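Local coordinates for protein aldose 1-epimerase (Caenorhabditis elegans, PDB 1LUR) that probably interconverts the alpha and beta anomers of aldose sugars such as galactose, as aldose 1-epimerases do, at residues 152-157 with 328-333; 21-26 with 145-150; 15-20 with 120-125; 272-277 with 304-309; 139-144 with 157-162. All blocks are in the same frame, centred on the assembly; numbering follows the deposited sequence.

Contact 1: residues 152-157 with 328-333; sequences QLIIEH and CQEIVY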
# COMPACT_ATOMS: atom_id res chain seq x y z
N GLN A 152 -17.22 -1.21 -3.36
CA GLN A 152 -16.01 -1.50 -2.62
C GLN A 152 -14.97 -2.20 -3.48
O GLN A 152 -15.30 -2.96 -4.40
CB GLN A 152 -16.31 -2.42 -1.43
CG GLN A 152 -17.38 -1.95 -0.48
CD GLN A 152 -17.59 -2.92 0.65
OE1 GLN A 152 -17.71 -4.12 0.43
NE2 GLN A 152 -17.63 -2.41 1.88
N LEU A 153 -13.71 -1.92 -3.18
CA LEU A 153 -12.60 -2.53 -3.89
C LEU A 153 -12.01 -3.37 -2.77
O LEU A 153 -11.62 -2.84 -1.72
CB LEU A 153 -11.57 -1.49 -4.34
CG LEU A 153 -10.24 -2.12 -4.79
CD1 LEU A 153 -10.46 -2.99 -6.03
CD2 LEU A 153 -9.23 -1.02 -5.09
N ILE A 154 -11.98 -4.68 -2.96
CA ILE A 154 -11.44 -5.57 -1.95
C ILE A 154 -10.11 -6.14 -2.41
O ILE A 154 -10.01 -6.69 -3.52
CB ILE A 154 -12.40 -6.74 -1.65
CG1 ILE A 154 -13.69 -6.21 -1.03
CG2 ILE A 154 -11.72 -7.75 -0.73
CD1 ILE A 154 -14.76 -7.26 -0.85
N ILE A 155 -9.09 -6.00 -1.58
CA ILE A 155 -7.77 -6.52 -1.91
C ILE A 155 -7.48 -7.62 -0.90
O ILE A 155 -7.49 -7.37 0.31
CB ILE A 155 -6.64 -5.48 -1.79
CG1 ILE A 155 -6.87 -4.29 -2.72
CG2 ILE A 155 -5.30 -6.14 -2.14
CD1 ILE A 155 -5.74 -3.27 -2.70
N GLU A 156 -7.25 -8.82 -1.39
CA GLU A 156 -6.96 -9.94 -0.51
C GLU A 156 -5.51 -10.32 -0.74
O GLU A 156 -5.04 -10.34 -1.87
CB GLU A 156 -7.83 -11.14 -0.85
CG GLU A 156 -9.29 -10.96 -0.55
CD GLU A 156 -10.12 -12.05 -1.18
OE1 GLU A 156 -9.89 -13.24 -0.87
OE2 GLU A 156 -11.00 -11.71 -2.00
N HIS A 157 -4.82 -10.61 0.35
CA HIS A 157 -3.42 -11.00 0.30
C HIS A 157 -3.35 -12.39 0.92
O HIS A 157 -3.69 -12.57 2.08
CB HIS A 157 -2.57 -10.00 1.11
CG HIS A 157 -2.36 -8.69 0.43
ND1 HIS A 157 -1.83 -7.59 1.08
CD2 HIS A 157 -2.58 -8.31 -0.85
CE1 HIS A 157 -1.73 -6.59 0.22
NE2 HIS A 157 -2.17 -7.00 -0.96
N CYS A 328 -2.99 -14.51 5.50
CA CYS A 328 -4.30 -14.09 5.02
C CYS A 328 -4.68 -12.73 5.58
O CYS A 328 -4.96 -12.60 6.76
CB CYS A 328 -5.35 -15.14 5.42
SG CYS A 328 -6.95 -14.97 4.58
N GLN A 329 -4.67 -11.71 4.72
CA GLN A 329 -5.01 -10.35 5.13
C GLN A 329 -5.89 -9.74 4.05
O GLN A 329 -5.90 -10.22 2.91
CB GLN A 329 -3.76 -9.48 5.28
CG GLN A 329 -2.71 -9.98 6.27
CD GLN A 329 -3.18 -9.96 7.71
OE1 GLN A 329 -3.88 -9.04 8.14
NE2 GLN A 329 -2.76 -10.96 8.48
N GLU A 330 -6.63 -8.70 4.39
CA GLU A 330 -7.49 -8.05 3.42
C GLU A 330 -7.60 -6.55 3.69
O GLU A 330 -7.39 -6.08 4.81
CB GLU A 330 -8.89 -8.67 3.41
CG GLU A 330 -9.76 -8.31 4.60
CD GLU A 330 -11.24 -8.61 4.37
OE1 GLU A 330 -12.04 -8.33 5.28
OE2 GLU A 330 -11.60 -9.12 3.29
N ILE A 331 -7.93 -5.82 2.64
CA ILE A 331 -8.09 -4.38 2.70
C ILE A 331 -9.37 -4.08 1.93
O ILE A 331 -9.50 -4.49 0.78
CB ILE A 331 -6.94 -3.65 1.98
CG1 ILE A 331 -5.58 -4.11 2.53
CG2 ILE A 331 -7.07 -2.16 2.19
CD1 ILE A 331 -4.39 -3.57 1.75
N VAL A 332 -10.31 -3.40 2.58
CA VAL A 332 -11.57 -3.07 1.91
C VAL A 332 -11.70 -1.57 1.74
O VAL A 332 -11.75 -0.83 2.73
CB VAL A 332 -12.78 -3.60 2.71
CG1 VAL A 332 -14.08 -3.30 1.94
CG2 VAL A 332 -12.64 -5.09 2.94
N TYR A 333 -11.73 -1.11 0.49
CA TYR A 333 -11.87 0.30 0.18
C TYR A 333 -13.31 0.55 -0.24
O TYR A 333 -13.80 -0.07 -1.18
CB TYR A 333 -10.97 0.73 -0.98
CG TYR A 333 -9.49 0.48 -0.81
CD1 TYR A 333 -8.97 -0.81 -0.88
CD2 TYR A 333 -8.61 1.54 -0.60
CE1 TYR A 333 -7.61 -1.04 -0.75
CE2 TYR A 333 -7.24 1.32 -0.47
CZ TYR A 333 -6.75 0.03 -0.55
OH TYR A 333 -5.40 -0.20 -0.43
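L153 N donates to Y333 O over 2.7 Å, in the plane of that carbonyl, and the same oxygen takes a CA-H...O contact from Q152 CA at 3.0 Å. Y333 N returns an almost straight bond to L153 O, and the exchange recurs between I155 and I331 and between H157 and Q329, six backbone bonds in all. Strands 152-160 and 327-337 are thereby antiparallel neighbours in the large sheet of the galactose mutarotase-like fold. The Y333 ring (chi1 -58°, CG beside the backbone N) keeps L153 O in plane at its edge, 3.4 Å from CD1, while CE1 meets I155 CD1 at 3.5 Å. With an alanine at this position, I155 CD1 would probably lose its aromatic neighbour, and W175, whose ring also meets that of Y333, would face a gap. On the other face V332 CG1, anti to the backbone N (chi1 -177°), touches I154 CG1 at 4.2 Å and Q152 NE2 at 3.7 Å; the Q152 amide bonds onward to N148 and T334.

Contact 2: residues 21-26 with 145-150; sequences QGLTAT and YTVNDR
Between L23 and V147 the CA atoms stay 7.5 Å apart, and although residues 21-25 and 147-149 run in nearly opposite directions (175°), no hydrogen bond joins them; they meet through side chains and, at Q21, side chain against backbone. V147 carries the apolar part: its CG1, anti to the carbonyl carbon (chi1 -73°), touches L23 CD2 at 4.1 Å and A25 CB at 4.2 Å. The L23 and V147 side chains meet at a slant, V147 CG1 lying against the CG-CD2 branch of L23. At the solvent-facing end Q21 bends at CG and brings OE1 to 3.0 Å from D149 O, two acceptors that do not bond; OE1 also lies 3.1 Å from D149 CA. Opposite Q21, N148 OD1 accepts from R150 N at 2.8 Å, an Asx turn, with the donor above the carbonyl plane. This turn belongs to the hairpin of strands 138-147 and 152-160, whereas strand 24-28 runs between strands 15-18 and 33-40 of a smaller sheet; L23 reaches L37 and F39 there.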
# COMPACT_ATOMS: atom_id res chain seq x y z
N GLN A 21 -22.35 -0.11 -10.84
CA GLN A 21 -22.68 1.24 -10.41
C GLN A 21 -21.70 2.35 -10.79
O GLN A 21 -21.79 3.46 -10.27
CB GLN A 21 -22.89 1.28 -8.89
CG GLN A 21 -24.15 0.58 -8.42
CD GLN A 21 -24.00 -0.92 -8.40
OE1 GLN A 21 -23.30 -1.48 -7.55
NE2 GLN A 21 -24.65 -1.59 -9.34
N GLY A 22 -20.75 2.05 -11.68
CA GLY A 22 -19.81 3.08 -12.07
C GLY A 22 -18.44 3.04 -11.40
O GLY A 22 -17.76 4.06 -11.33
N LEU A 23 -18.05 1.88 -10.88
CA LEU A 23 -16.75 1.71 -10.22
C LEU A 23 -15.92 0.79 -11.10
O LEU A 23 -16.32 -0.34 -11.37
CB LEU A 23 -16.92 1.08 -8.83
CG LEU A 23 -15.66 0.62 -8.09
CD1 LEU A 23 -14.73 1.80 -7.80
CD2 LEU A 23 -16.07 -0.05 -6.78
N THR A 24 -14.78 1.27 -11.56
CA THR A 24 -13.92 0.47 -12.41
C THR A 24 -12.49 0.47 -11.88
O THR A 24 -12.00 1.47 -11.35
CB THR A 24 -13.92 1.00 -13.87
OG1 THR A 24 -15.26 1.03 -14.37
CG2 THR A 24 -13.09 0.10 -14.78
N ALA A 25 -11.82 -0.67 -12.00
CA ALA A 25 -10.45 -0.81 -11.54
C ALA A 25 -9.63 -1.46 -12.64
O ALA A 25 -10.08 -2.42 -13.26
CB ALA A 25 -10.40 -1.66 -10.28
N THR A 26 -8.44 -0.93 -12.89
CA THR A 26 -7.58 -1.49 -13.92
C THR A 26 -6.32 -2.02 -13.25
O THR A 26 -5.62 -1.28 -12.56
CB THR A 26 -7.21 -0.44 -14.97
OG1 THR A 26 -8.40 0.11 -15.54
CG2 THR A 26 -6.37 -1.07 -16.07
N TYR A 145 -8.06 -8.75 -6.52
CA TYR A 145 -8.69 -7.45 -6.53
C TYR A 145 -10.12 -7.75 -6.95
O TYR A 145 -10.34 -8.41 -7.97
CB TYR A 145 -8.07 -6.51 -7.55
CG TYR A 145 -6.70 -5.98 -7.19
CD1 TYR A 145 -5.55 -6.64 -7.64
CD2 TYR A 145 -6.56 -4.79 -6.48
CE1 TYR A 145 -4.28 -6.11 -7.39
CE2 TYR A 145 -5.29 -4.26 -6.23
CZ TYR A 145 -4.16 -4.92 -6.69
OH TYR A 145 -2.91 -4.38 -6.49
N THR A 146 -11.09 -7.27 -6.18
CA THR A 146 -12.49 -7.50 -6.49
C THR A 146 -13.32 -6.25 -6.21
O THR A 146 -13.08 -5.54 -5.24
CB THR A 146 -13.05 -8.65 -5.63
OG1 THR A 146 -12.31 -9.85 -5.88
CG2 THR A 146 -14.54 -8.90 -5.94
N VAL A 147 -14.27 -5.96 -7.09
CA VAL A 147 -15.13 -4.80 -6.92
C VAL A 147 -16.53 -5.39 -6.75
O VAL A 147 -16.84 -6.40 -7.37
CB VAL A 147 -15.11 -3.87 -8.14
CG1 VAL A 147 -13.80 -3.11 -8.20
CG2 VAL A 147 -15.32 -4.68 -9.42
N ASN A 148 -17.36 -4.76 -5.92
CA ASN A 148 -18.71 -5.28 -5.71
C ASN A 148 -19.79 -4.21 -5.81
O ASN A 148 -19.49 -3.04 -6.05
CB ASN A 148 -18.82 -5.98 -4.36
CG ASN A 148 -18.46 -5.06 -3.20
OD1 ASN A 148 -18.80 -3.88 -3.19
ND2 ASN A 148 -17.80 -5.63 -2.20
N ASP A 149 -21.04 -4.62 -5.62
CA ASP A 149 -22.20 -3.73 -5.68
C ASP A 149 -22.27 -2.72 -4.55
O ASP A 149 -23.12 -1.83 -4.56
CB ASP A 149 -23.49 -4.55 -5.72
CG ASP A 149 -23.57 -5.58 -4.61
OD1 ASP A 149 -23.41 -5.21 -3.42
OD2 ASP A 149 -23.79 -6.77 -4.91
N ARG A 150 -21.40 -2.87 -3.56
CA ARG A 150 -21.38 -1.95 -2.42
C ARG A 150 -20.34 -0.87 -2.70
O ARG A 150 -19.97 -0.10 -1.81
CB ARG A 150 -21.02 -2.72 -1.15
CG ARG A 150 -21.99 -3.83 -0.79
CD ARG A 150 -21.47 -4.66 0.37
NE ARG A 150 -21.17 -3.84 1.54
CZ ARG A 150 -20.53 -4.27 2.62
NH1 ARG A 150 -20.11 -5.53 2.70
NH2 ARG A 150 -20.31 -3.44 3.64

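Contact 3: residues 15-20 with 120-125; sequences IEIANK and ESVSFS
Apolar packing joins I15 and I17 to V122 and F124. I15 CD1, at the end of an extended side chain, lies 4.0 Å from F124 CE2 and 4.1 Å from V122 CG2; I15 and F124 approach from opposite directions, whereas I15 and V122 meet at a slant. I17 CG2 reaches V122 CG1 at 4.3 Å.

A second kind of contact is side chain against backbone. I17 has CG1 between the backbone N and the carbonyl carbon (chi1 62°), a rotamer that swings CD1 to 3.7 Å from E120 O and leaves CG2 to rest 3.6 Å from S121 N. Its CB lies against E120 C at 3.7 Å. From the other segment, E120 CB comes to 3.5 Å from A18 O. A glycine replacing I17 would probably open a gap over the backbone of E120 and S121 and leave V122 CG1 without this neighbour.

No hydrogen bond crosses between the segments; the S121 hydroxyl bonds instead to T146. The axes of strands 15-18 and 121-125 stand 7.1 Å apart at their closest and their directions differ by 137°, so the strands splay rather than pair. Strand 15-18 is an outer strand of the four-stranded sheet, next to strand 24-28, and it meets strand 121-129, which lies between strands 113-118 and 138-147 in the large sheet; a backbone bond ties A18 to P119, in the turn between strands 113-118 and 121-129.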
# COMPACT_ATOMS: atom_id res chain seq x y z
N ILE A 15 -5.70 -5.08 -17.20
CA ILE A 15 -6.87 -5.91 -17.00
C ILE A 15 -7.90 -5.05 -16.28
O ILE A 15 -7.60 -4.42 -15.27
CB ILE A 15 -6.56 -7.14 -16.14
CG1 ILE A 15 -5.44 -7.95 -16.78
CG2 ILE A 15 -7.81 -7.99 -15.96
CD1 ILE A 15 -5.02 -9.18 -15.99
N GLU A 16 -9.12 -5.01 -16.81
CA GLU A 16 -10.17 -4.20 -16.20
C GLU A 16 -11.28 -5.01 -15.54
O GLU A 16 -11.67 -6.07 -16.03
CB GLU A 16 -10.78 -3.26 -17.24
CG GLU A 16 -10.03 -1.95 -17.43
CD GLU A 16 -10.70 -1.04 -18.45
OE1 GLU A 16 -11.92 -0.82 -18.36
OE2 GLU A 16 -9.98 -0.54 -19.35
N ILE A 17 -11.76 -4.49 -14.41
CA ILE A 17 -12.83 -5.13 -13.66
C ILE A 17 -13.76 -3.99 -13.27
O ILE A 17 -13.32 -2.84 -13.17
CB ILE A 17 -12.34 -5.85 -12.39
CG1 ILE A 17 -11.69 -4.87 -11.42
CG2 ILE A 17 -11.38 -6.96 -12.77
CD1 ILE A 17 -11.35 -5.49 -10.08
N ALA A 18 -15.03 -4.29 -13.04
CA ALA A 18 -15.96 -3.23 -12.66
C ALA A 18 -17.28 -3.77 -12.15
O ALA A 18 -17.64 -4.92 -12.40
CB ALA A 18 -16.20 -2.32 -13.86
N ASN A 19 -18.00 -2.93 -11.41
CA ASN A 19 -19.29 -3.35 -10.89
C ASN A 19 -20.34 -2.73 -11.80
O ASN A 19 -20.02 -2.26 -12.89
CB ASN A 19 -19.49 -2.91 -9.44
CG ASN A 19 -19.46 -1.41 -9.28
OD1 ASN A 19 -19.39 -0.66 -10.26
ND2 ASN A 19 -19.53 -0.96 -8.03
N LYS A 20 -21.59 -2.71 -11.36
CA LYS A 20 -22.66 -2.14 -12.17
C LYS A 20 -23.07 -0.72 -11.78
O LYS A 20 -24.03 -0.18 -12.34
CB LYS A 20 -23.89 -3.05 -12.10
CG LYS A 20 -23.68 -4.47 -12.60
CD LYS A 20 -23.54 -4.50 -14.10
CE LYS A 20 -23.67 -5.93 -14.62
NZ LYS A 20 -24.94 -6.55 -14.14
N GLU A 120 -15.67 -8.78 -12.59
CA GLU A 120 -15.46 -7.93 -11.42
C GLU A 120 -14.32 -8.34 -10.49
O GLU A 120 -14.19 -7.80 -9.39
CB GLU A 120 -16.76 -7.85 -10.61
CG GLU A 120 -17.08 -9.11 -9.82
CD GLU A 120 -17.11 -10.36 -10.69
OE1 GLU A 120 -17.98 -10.45 -11.57
OE2 GLU A 120 -16.25 -11.24 -10.48
N SER A 121 -13.50 -9.29 -10.93
CA SER A 121 -12.39 -9.73 -10.09
C SER A 121 -11.22 -10.29 -10.90
O SER A 121 -11.39 -10.74 -12.04
CB SER A 121 -12.89 -10.80 -9.12
OG SER A 121 -11.87 -11.29 -8.27
N VAL A 122 -10.03 -10.26 -10.31
CA VAL A 122 -8.82 -10.76 -10.95
C VAL A 122 -7.85 -11.19 -9.86
O VAL A 122 -7.69 -10.49 -8.85
CB VAL A 122 -8.15 -9.69 -11.85
CG1 VAL A 122 -7.75 -8.47 -11.02
CG2 VAL A 122 -6.92 -10.28 -12.54
N SER A 123 -7.21 -12.34 -10.04
CA SER A 123 -6.26 -12.84 -9.06
C SER A 123 -4.91 -13.05 -9.72
O SER A 123 -4.83 -13.50 -10.87
CB SER A 123 -6.74 -14.15 -8.45
OG SER A 123 -7.97 -13.99 -7.76
N PHE A 124 -3.85 -12.70 -9.00
CA PHE A 124 -2.48 -12.84 -9.49
C PHE A 124 -1.72 -13.74 -8.53
O PHE A 124 -2.02 -13.78 -7.34
CB PHE A 124 -1.76 -11.49 -9.52
CG PHE A 124 -2.42 -10.45 -10.38
CD1 PHE A 124 -3.12 -9.40 -9.81
CD2 PHE A 124 -2.32 -10.52 -11.77
CE1 PHE A 124 -3.71 -8.42 -10.60
CE2 PHE A 124 -2.90 -9.54 -12.57
CZ PHE A 124 -3.60 -8.49 -11.99
N SER A 125 -0.73 -14.45 -9.04
CA SER A 125 0.05 -15.34 -8.19
C SER A 125 1.52 -15.22 -8.59
O SER A 125 1.83 -14.89 -9.73
CB SER A 125 -0.42 -16.78 -8.33
OG SER A 125 0.24 -17.61 -7.38

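Contact 4: residues 272-277 with 304-309; sequences SYPVIH and PQFHSA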
# COMPACT_ATOMS: atom_id res chain seq x y z
N SER A 272 -7.41 -5.85 7.94
CA SER A 272 -7.03 -6.82 8.95
C SER A 272 -5.65 -6.44 9.46
O SER A 272 -5.25 -6.86 10.55
CB SER A 272 -6.99 -8.22 8.34
OG SER A 272 -6.17 -8.25 7.18
N TYR A 273 -4.92 -5.66 8.67
CA TYR A 273 -3.58 -5.23 9.05
C TYR A 273 -3.66 -4.33 10.29
O TYR A 273 -4.65 -3.62 10.49
CB TYR A 273 -2.88 -4.47 7.91
CG TYR A 273 -2.38 -5.36 6.78
CD1 TYR A 273 -3.06 -5.43 5.56
CD2 TYR A 273 -1.23 -6.14 6.93
CE1 TYR A 273 -2.61 -6.25 4.52
CE2 TYR A 273 -0.77 -6.97 5.90
CZ TYR A 273 -1.47 -7.02 4.70
OH TYR A 273 -1.04 -7.84 3.68
N PRO A 274 -2.62 -4.35 11.14
CA PRO A 274 -2.56 -3.55 12.36
C PRO A 274 -2.19 -2.09 12.17
O PRO A 274 -2.45 -1.27 13.05
CB PRO A 274 -1.55 -4.31 13.20
CG PRO A 274 -0.54 -4.72 12.16
CD PRO A 274 -1.43 -5.22 11.03
N VAL A 275 -1.57 -1.75 11.04
CA VAL A 275 -1.20 -0.37 10.81
C VAL A 275 -1.45 0.06 9.37
O VAL A 275 -1.71 -0.77 8.50
CB VAL A 275 0.31 -0.10 11.13
CG1 VAL A 275 0.69 -0.77 12.43
CG2 VAL A 275 1.19 -0.58 9.99
N ILE A 276 -1.39 1.36 9.15
CA ILE A 276 -1.59 1.91 7.83
C ILE A 276 -0.50 2.94 7.64
O ILE A 276 -0.45 3.95 8.35
CB ILE A 276 -2.96 2.60 7.67
CG1 ILE A 276 -4.09 1.58 7.79
CG2 ILE A 276 -3.00 3.32 6.34
CD1 ILE A 276 -5.48 2.16 7.56
N HIS A 277 0.39 2.68 6.69
CA HIS A 277 1.48 3.61 6.42
C HIS A 277 1.00 4.70 5.49
O HIS A 277 0.51 4.42 4.39
CB HIS A 277 2.66 2.89 5.78
CG HIS A 277 3.86 3.77 5.59
ND1 HIS A 277 4.72 4.08 6.62
CD2 HIS A 277 4.32 4.43 4.50
CE1 HIS A 277 5.66 4.90 6.17
NE2 HIS A 277 5.43 5.13 4.89
N PRO A 304 -1.87 -0.27 3.94
CA PRO A 304 -2.25 -1.09 5.10
C PRO A 304 -1.16 -2.15 5.16
O PRO A 304 -0.89 -2.80 4.16
CB PRO A 304 -3.60 -1.66 4.69
CG PRO A 304 -4.18 -0.55 3.85
CD PRO A 304 -3.00 -0.15 3.00
N GLN A 305 -0.54 -2.35 6.32
CA GLN A 305 0.53 -3.35 6.42
C GLN A 305 0.85 -3.62 7.88
O GLN A 305 0.21 -3.07 8.78
CB GLN A 305 1.79 -2.75 5.78
CG GLN A 305 2.22 -1.47 6.53
CD GLN A 305 3.53 -0.85 6.05
OE1 GLN A 305 3.64 -0.41 4.92
NE2 GLN A 305 4.52 -0.81 6.95
N PHE A 306 1.87 -4.45 8.10
CA PHE A 306 2.30 -4.78 9.45
C PHE A 306 3.33 -3.68 9.71
O PHE A 306 3.82 -3.05 8.77
CB PHE A 306 3.01 -6.13 9.52
CG PHE A 306 2.09 -7.31 9.50
CD1 PHE A 306 1.85 -8.00 8.32
CD2 PHE A 306 1.46 -7.74 10.67
CE1 PHE A 306 1.00 -9.10 8.30
CE2 PHE A 306 0.61 -8.83 10.66
CZ PHE A 306 0.37 -9.52 9.48
N HIS A 307 3.66 -3.45 10.98
CA HIS A 307 4.63 -2.41 11.32
C HIS A 307 5.88 -2.49 10.46
O HIS A 307 6.41 -3.57 10.21
CB HIS A 307 5.07 -2.54 12.78
CG HIS A 307 3.95 -2.43 13.77
ND1 HIS A 307 2.87 -3.28 13.77
CD2 HIS A 307 3.77 -1.58 14.81
CE1 HIS A 307 2.07 -2.96 14.77
NE2 HIS A 307 2.59 -1.94 15.42
N SER A 308 6.36 -1.33 10.04
CA SER A 308 7.56 -1.27 9.23
C SER A 308 8.74 -1.73 10.10
O SER A 308 8.76 -1.48 11.31
CB SER A 308 7.80 0.17 8.75
OG SER A 308 6.76 0.60 7.89
N ALA A 309 9.70 -2.43 9.50
CA ALA A 309 10.87 -2.93 10.22
C ALA A 309 10.54 -3.99 11.28
O ALA A 309 11.33 -4.23 12.19
CB ALA A 309 11.63 -1.77 10.89
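Y273 lays its side chain across the backbone of P304 and Q305. CB sits 3.5 Å from Q305 N, CD2 comes to 3.3 Å from Q305 CA, which lies over one ring face, and CD1 meets P304 O, over the same face but offset toward the rim. Farther out CE2 touches F306 CE1 at 3.7 Å, and the edge of Y273 points at the face of F306 in an offset T-shaped pair, the planes 85° apart. At the tip OH bonds to H157 and Y327. Beside it, V275 and Q305 form an antiparallel hydrogen-bonded pair between strands 275-279 and 300-305: Q305 N donates to V275 O at 2.9 Å, and V275 N gives a longer bond of 3.2 Å to Q305 O. V275 CG1 stands over the centre of the H307 ring, 3.6 Å from its centroid, a CH-pi contact. The Q305 amide turns back on its own segment, NE2 bonding to F306 O at 3.0 Å. Hydrogen bonding between the two segments is thus confined to the V275-Q305 backbone pair. The Y273 ring is held by backbone on one face, F306 at its edge and hydroxyl bonds at its tip, and D238 and D240, bonded to the two H277 nitrogens, are likely to fix the turn of that ring.

Contact 5: residues 139-144 with 157-162; sequences AKIDVT and HHATCD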
# COMPACT_ATOMS: atom_id res chain seq x y z
N ALA A 139 7.88 -18.52 -0.72
CA ALA A 139 6.46 -18.28 -0.56
C ALA A 139 5.75 -18.22 -1.90
O ALA A 139 6.32 -17.79 -2.90
CB ALA A 139 6.23 -16.98 0.20
N LYS A 140 4.51 -18.67 -1.90
CA LYS A 140 3.68 -18.67 -3.09
C LYS A 140 2.66 -17.61 -2.67
O LYS A 140 1.90 -17.83 -1.73
CB LYS A 140 2.99 -20.02 -3.30
CG LYS A 140 2.09 -20.02 -4.52
CD LYS A 140 1.37 -21.35 -4.70
CE LYS A 140 0.33 -21.24 -5.81
NZ LYS A 140 -0.70 -20.21 -5.49
N ILE A 141 2.67 -16.48 -3.36
CA ILE A 141 1.75 -15.40 -3.04
C ILE A 141 0.65 -15.19 -4.07
O ILE A 141 0.91 -15.19 -5.27
CB ILE A 141 2.52 -14.05 -2.88
CG1 ILE A 141 3.60 -14.18 -1.81
CG2 ILE A 141 1.57 -12.94 -2.46
CD1 ILE A 141 4.98 -14.47 -2.36
N ASP A 142 -0.57 -15.01 -3.57
CA ASP A 142 -1.73 -14.79 -4.41
C ASP A 142 -2.45 -13.53 -3.93
O ASP A 142 -2.75 -13.39 -2.75
CB ASP A 142 -2.68 -15.99 -4.34
CG ASP A 142 -2.21 -17.14 -5.22
OD1 ASP A 142 -1.07 -17.61 -5.05
OD2 ASP A 142 -3.00 -17.58 -6.09
N VAL A 143 -2.69 -12.61 -4.86
CA VAL A 143 -3.37 -11.36 -4.56
C VAL A 143 -4.60 -11.21 -5.45
O VAL A 143 -4.52 -11.42 -6.66
CB VAL A 143 -2.43 -10.16 -4.80
CG1 VAL A 143 -3.23 -8.87 -4.84
CG2 VAL A 143 -1.39 -10.10 -3.69
N THR A 144 -5.72 -10.85 -4.84
CA THR A 144 -6.96 -10.68 -5.59
C THR A 144 -7.56 -9.30 -5.42
O THR A 144 -7.54 -8.73 -4.32
CB THR A 144 -8.03 -11.72 -5.15
OG1 THR A 144 -7.51 -13.05 -5.31
CG2 THR A 144 -9.30 -11.57 -6.01
N HIS A 157 -4.82 -10.61 0.35
CA HIS A 157 -3.42 -11.00 0.30
C HIS A 157 -3.35 -12.39 0.92
O HIS A 157 -3.69 -12.57 2.08
CB HIS A 157 -2.57 -10.00 1.11
CG HIS A 157 -2.36 -8.69 0.43
ND1 HIS A 157 -1.83 -7.59 1.08
CD2 HIS A 157 -2.58 -8.31 -0.85
CE1 HIS A 157 -1.73 -6.59 0.22
NE2 HIS A 157 -2.17 -7.00 -0.96
N HIS A 158 -2.92 -13.37 0.14
CA HIS A 158 -2.82 -14.74 0.62
C HIS A 158 -1.46 -15.34 0.27
O HIS A 158 -0.85 -14.94 -0.72
CB HIS A 158 -3.92 -15.60 -0.01
CG HIS A 158 -3.82 -17.06 0.32
ND1 HIS A 158 -4.18 -17.57 1.55
CD2 HIS A 158 -3.36 -18.11 -0.41
CE1 HIS A 158 -3.96 -18.87 1.56
NE2 HIS A 158 -3.46 -19.22 0.39
N ALA A 159 -1.00 -16.29 1.06
CA ALA A 159 0.28 -16.92 0.80
C ALA A 159 0.56 -18.15 1.65
O ALA A 159 -0.01 -18.32 2.73
CB ALA A 159 1.42 -15.91 0.99
N THR A 160 1.44 -19.00 1.13
CA THR A 160 1.85 -20.23 1.80
C THR A 160 3.34 -20.39 1.49
O THR A 160 3.88 -19.67 0.64
CB THR A 160 1.09 -21.46 1.26
OG1 THR A 160 1.25 -21.54 -0.16
CG2 THR A 160 -0.39 -21.35 1.59
N CYS A 161 4.01 -21.30 2.18
CA CYS A 161 5.44 -21.51 1.94
C CYS A 161 5.85 -22.96 2.20
O CYS A 161 5.13 -23.73 2.85
CB CYS A 161 6.27 -20.61 2.86
SG CYS A 161 6.18 -21.10 4.60
N ASP A 162 7.02 -23.31 1.68
CA ASP A 162 7.57 -24.65 1.84
C ASP A 162 8.73 -24.53 2.81
O ASP A 162 9.10 -25.48 3.49
CB ASP A 162 8.09 -25.18 0.50
CG ASP A 162 6.98 -25.45 -0.49
OD1 ASP A 162 6.04 -26.19 -0.14
OD2 ASP A 162 7.04 -24.93 -1.62
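K140 N donates to T160 O at 2.8 Å and D142 N to H158 O at 2.9 Å, the latter nearly straight (176°); T160 N and H158 N return bonds to K140 O and D142 O, making two antiparallel hydrogen-bonded pairs. On the face that bears these four side chains, K140 runs extended and then curls at its last torsion (chi4 -60°), bringing NZ to D142 OD1 at 2.7 Å. This salt bridge links residues two apart on one strand, meets the carboxylate on its syn side but tilted out of its plane, and shares OD1 with the S125 hydroxyl. The opposite face is largely apolar: I141 CG1 packs on A159 CB at 3.9 Å, and V143 CG2 lies 3.6 Å from CD2 of H157, whose ND1 bonds to Y273. Strands 138-147 and 152-160 thus form a beta hairpin within the large sheet, flanked by strand 121-129 beyond the first and strand 327-337 beyond the second, with L321 of strand 320-321 covering A139, A159 and C161.

How the contacts relate
Contacts 1 and 5 share H157 and sit on the two sides of strand 152-160; E156 N bonds to T144 O between them. Contact 2 takes the turn end of the same hairpin, its centre about 12 Å from that of contact 1, and joins it to the small sheet. Contact 3, about 8 Å from contact 2 between centres, makes the neighbouring junction of the two sheets, tied to it by T146 OG1 with S121 OG and N148 O with N19 ND2. Contact 4, in another sheet, is linked to contact 1 (centres about 13 Å apart) by Y273 OH with H157 ND1 and S272 OG with Q329 OE1. Directly following E303, it probably lies closest to the sugar site, as in relatives.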